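Local coordinates for protein aldehyde dehydrogenase 12 (Zea mays, PDB 6D97) that probably oxidises L-glutamate gamma-semialdehyde to glutamate with NAD+, as the last enzyme of proline catabolism in plants, at residues I195-F200 with L271-S276. Numbering follows the deposited sequence.
Sequences ITPFNF and LFTGSS. With NAD (nicotinamide-adenine-dinucleotide), chain E.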
loop_
_atom_site.group_PDB
_atom_site.type_symbol
_atom_site.label_atom_id
_atom_site.label_comp_id
_atom_site.label_asym_id
_atom_site.label_seq_id
_atom_site.Cartn_x
_atom_site.Cartn_y
_atom_site.Cartn_z
ATOM N N ILE A 195 -8.055 -28.474 -3.162
ATOM C CA ILE A 195 -7.537 -29.835 -3.246
ATOM C C ILE A 195 -6.115 -29.828 -2.695
ATOM O O ILE A 195 -5.245 -29.130 -3.232
ATOM C CB ILE A 195 -7.558 -30.356 -4.693
ATOM C CG1 ILE A 195 -8.962 -30.218 -5.292
ATOM C CG2 ILE A 195 -7.081 -31.792 -4.745
ATOM C CD1 ILE A 195 -9.028 -30.511 -6.769
ATOM N N THR A 196 -5.876 -30.592 -1.633
ATOM C CA THR A 196 -4.607 -30.581 -0.921
ATOM C C THR A 196 -4.072 -31.992 -0.716
ATOM O O THR A 196 -4.835 -32.964 -0.746
ATOM C CB THR A 196 -4.744 -29.878 0.439
ATOM O OG1 THR A 196 -5.433 -30.729 1.360
ATOM C CG2 THR A 196 -5.502 -28.578 0.291
ATOM N N PRO A 197 -2.744 -32.138 -0.491
ATOM C CA PRO A 197 -2.136 -33.475 -0.484
ATOM C C PRO A 197 -1.972 -34.087 0.899
ATOM O O PRO A 197 -2.521 -33.597 1.891
ATOM C CB PRO A 197 -0.770 -33.214 -1.125
ATOM C CG PRO A 197 -0.400 -31.868 -0.569
ATOM C CD PRO A 197 -1.707 -31.092 -0.400
ATOM N N PHE A 198 -1.183 -35.161 0.970
ATOM C CA PHE A 198 -1.114 -35.961 2.186
ATOM C C PHE A 198 -0.175 -35.374 3.232
ATOM O O PHE A 198 -0.379 -35.600 4.431
ATOM C CB PHE A 198 -0.661 -37.385 1.850
ATOM C CG PHE A 198 0.821 -37.513 1.615
ATOM C CD1 PHE A 198 1.356 -37.279 0.359
ATOM C CD2 PHE A 198 1.678 -37.860 2.650
ATOM C CE1 PHE A 198 2.711 -37.391 0.140
ATOM C CE2 PHE A 198 3.036 -37.970 2.436
ATOM C CZ PHE A 198 3.553 -37.736 1.180
ATOM N N ASN A 199 0.857 -34.637 2.817
ATOM C CA ASN A 199 2.002 -34.444 3.703
ATOM C C ASN A 199 1.755 -33.396 4.785
ATOM O O ASN A 199 2.366 -33.475 5.855
ATOM C CB ASN A 199 3.247 -34.100 2.886
ATOM C CG ASN A 199 3.081 -32.852 2.054
ATOM O OD1 ASN A 199 1.992 -32.550 1.567
ATOM N ND2 ASN A 199 4.171 -32.115 1.884
ATOM N N PHE A 200 0.874 -32.424 4.550
ATOM C CA PHE A 200 0.489 -31.454 5.577
ATOM C C PHE A 200 -1.021 -31.532 5.753
ATOM O O PHE A 200 -1.773 -30.757 5.139
ATOM C CB PHE A 200 0.947 -30.042 5.215
ATOM C CG PHE A 200 2.439 -29.849 5.300
ATOM C CD1 PHE A 200 3.053 -29.613 6.522
ATOM C CD2 PHE A 200 3.227 -29.911 4.162
ATOM C CE1 PHE A 200 4.421 -29.441 6.609
ATOM C CE2 PHE A 200 4.598 -29.736 4.240
ATOM C CZ PHE A 200 5.195 -29.503 5.465
ATOM N N LEU A 271 -8.134 -24.077 -6.064
ATOM C CA LEU A 271 -6.803 -24.153 -5.481
ATOM C C LEU A 271 -6.378 -25.613 -5.486
ATOM O O LEU A 271 -7.040 -26.460 -4.874
ATOM C CB LEU A 271 -6.788 -23.588 -4.060
ATOM C CG LEU A 271 -5.460 -23.403 -3.310
ATOM C CD1 LEU A 271 -4.917 -24.708 -2.718
ATOM C CD2 LEU A 271 -4.425 -22.757 -4.216
ATOM N N PHE A 272 -5.284 -25.910 -6.175
ATOM C CA PHE A 272 -4.715 -27.246 -6.157
ATOM C C PHE A 272 -3.315 -27.207 -5.570
ATOM O O PHE A 272 -2.473 -26.413 -6.002
ATOM C CB PHE A 272 -4.659 -27.870 -7.547
ATOM C CG PHE A 272 -3.992 -29.210 -7.560
ATOM C CD1 PHE A 272 -4.693 -30.343 -7.188
ATOM C CD2 PHE A 272 -2.656 -29.335 -7.911
ATOM C CE1 PHE A 272 -4.084 -31.575 -7.177
ATOM C CE2 PHE A 272 -2.041 -30.566 -7.906
ATOM C CZ PHE A 272 -2.755 -31.687 -7.538
ATOM N N THR A 273 -3.066 -28.091 -4.610
ATOM C CA THR A 273 -1.735 -28.316 -4.065
ATOM C C THR A 273 -1.443 -29.804 -4.156
ATOM O O THR A 273 -2.166 -30.614 -3.567
ATOM C CB THR A 273 -1.636 -27.838 -2.617
ATOM O OG1 THR A 273 -2.021 -26.460 -2.541
ATOM C CG2 THR A 273 -0.214 -27.981 -2.126
ATOM N N GLY A 274 -0.399 -30.165 -4.896
ATOM C CA GLY A 274 -0.070 -31.574 -5.059
ATOM C C GLY A 274 0.971 -31.779 -6.141
ATOM O O GLY A 274 1.793 -30.897 -6.406
ATOM N N SER A 275 0.918 -32.952 -6.768
ATOM C CA SER A 275 1.925 -33.315 -7.757
ATOM C C SER A 275 1.833 -32.427 -8.996
ATOM O O SER A 275 0.767 -31.913 -9.346
ATOM C CB SER A 275 1.777 -34.782 -8.159
ATOM O OG SER A 275 0.538 -35.005 -8.811
ATOM N N SER A 276 2.982 -32.247 -9.661
ATOM C CA SER A 276 3.025 -31.456 -10.890
ATOM C C SER A 276 2.211 -32.102 -12.004
ATOM O O SER A 276 1.665 -31.395 -12.860
ATOM C CB SER A 276 4.477 -31.260 -11.339
ATOM O OG SER A 276 4.566 -30.430 -12.487
HETATM P PA NAD E . -1.267 -35.558 -5.856
HETATM O O1A NAD E . -1.265 -34.682 -7.149
HETATM O O2A NAD E . -1.093 -36.993 -5.948
HETATM O O5B NAD E . -2.482 -35.623 -5.018
HETATM C C5B NAD E . -2.893 -34.486 -4.297
HETATM C C4B NAD E . -4.406 -34.323 -4.208
HETATM O O4B NAD E . -5.015 -34.130 -5.473
HETATM C C3B NAD E . -5.087 -35.462 -3.520
HETATM O O3B NAD E . -6.109 -35.008 -2.719
HETATM C C2B NAD E . -5.609 -36.244 -4.647
HETATM O O2B NAD E . -6.705 -36.985 -4.265
HETATM C C1B NAD E . -5.954 -35.165 -5.604
HETATM N N9A NAD E . -6.018 -35.564 -6.994
HETATM C C8A NAD E . -5.207 -36.456 -7.672
HETATM N N7A NAD E . -5.591 -36.512 -8.952
HETATM C C5A NAD E . -6.660 -35.645 -9.155
HETATM C C6A NAD E . -7.440 -35.292 -10.240
HETATM N N6A NAD E . -7.190 -35.896 -11.520
HETATM N N1A NAD E . -8.427 -34.394 -10.102
HETATM C C2A NAD E . -8.689 -33.804 -8.908
HETATM N N3A NAD E . -7.944 -34.124 -7.818
HETATM C C4A NAD E . -6.943 -35.023 -7.913
HETATM O O3 NAD E . -0.268 -35.309 -4.809
HETATM P PN NAD E . 0.865 -36.309 -4.319
HETATM O O1N NAD E . 1.755 -35.394 -3.402
HETATM O O2N NAD E . 0.300 -37.411 -3.472
HETATM O O5D NAD E . 1.729 -36.864 -5.420
#
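Leu271 gives its carbonyl oxygen to the amide of Ile195 (N to O 2.8 Å), the first of two backbone bonds that join the ends of neighbouring parallel strands, 191-196 and 269-273. Phe272 pairs in register with Ile195, and both side chains rise from the same face of the sheet, where the adenosine ribose of NAD lies. A chi1 of 176° swings the ring to the side remote from the backbone N, which brings CD1 within 3.7 Å of Ile195 CG2, a slanting apolar contact, while CE1 comes 3.2 Å from the ribose oxygen O4B of NAD. Phosphate oxygen O1A of NAD meets the ring at its edge, in plane, where the weakly positive C-H groups suit an anion. Cutting Phe272 back to an alanine is likely to open a gap beside Ile195 CG2 and leave the adenosine ribose without this flank. The branched Ile195 also reaches the adenine with CD1, 3.9 Å from N3A of NAD. Thr273 closes the pairing through its amide, bonded to Ile195 O, and its carbonyl oxygen lies 3.2 Å from CD of Pro197, a residue with no N-H to offer. The Thr273 side chain lies at a slant to the same proline ring, its methyl CG2 nearest CD. At Gly274 a side chain would collide with the Phe272 ring, so glycine fits as the chain turns past the diphosphate. Ser275, the N-cap of helix 276-285, binds O1A of NAD through its backbone N (2.8 Å), an N-H at the helix start that probably helps balance the phosphate charge. On the adjoining strand, Thr196 O accepts a hydrogen bond from ribose hydroxyl O3B of NAD. Loops leaving the C-terminal ends of adjacent parallel strands to hold a dinucleotide are the hallmark of the Rossmann-type NAD-binding domain of aldehyde dehydrogenases.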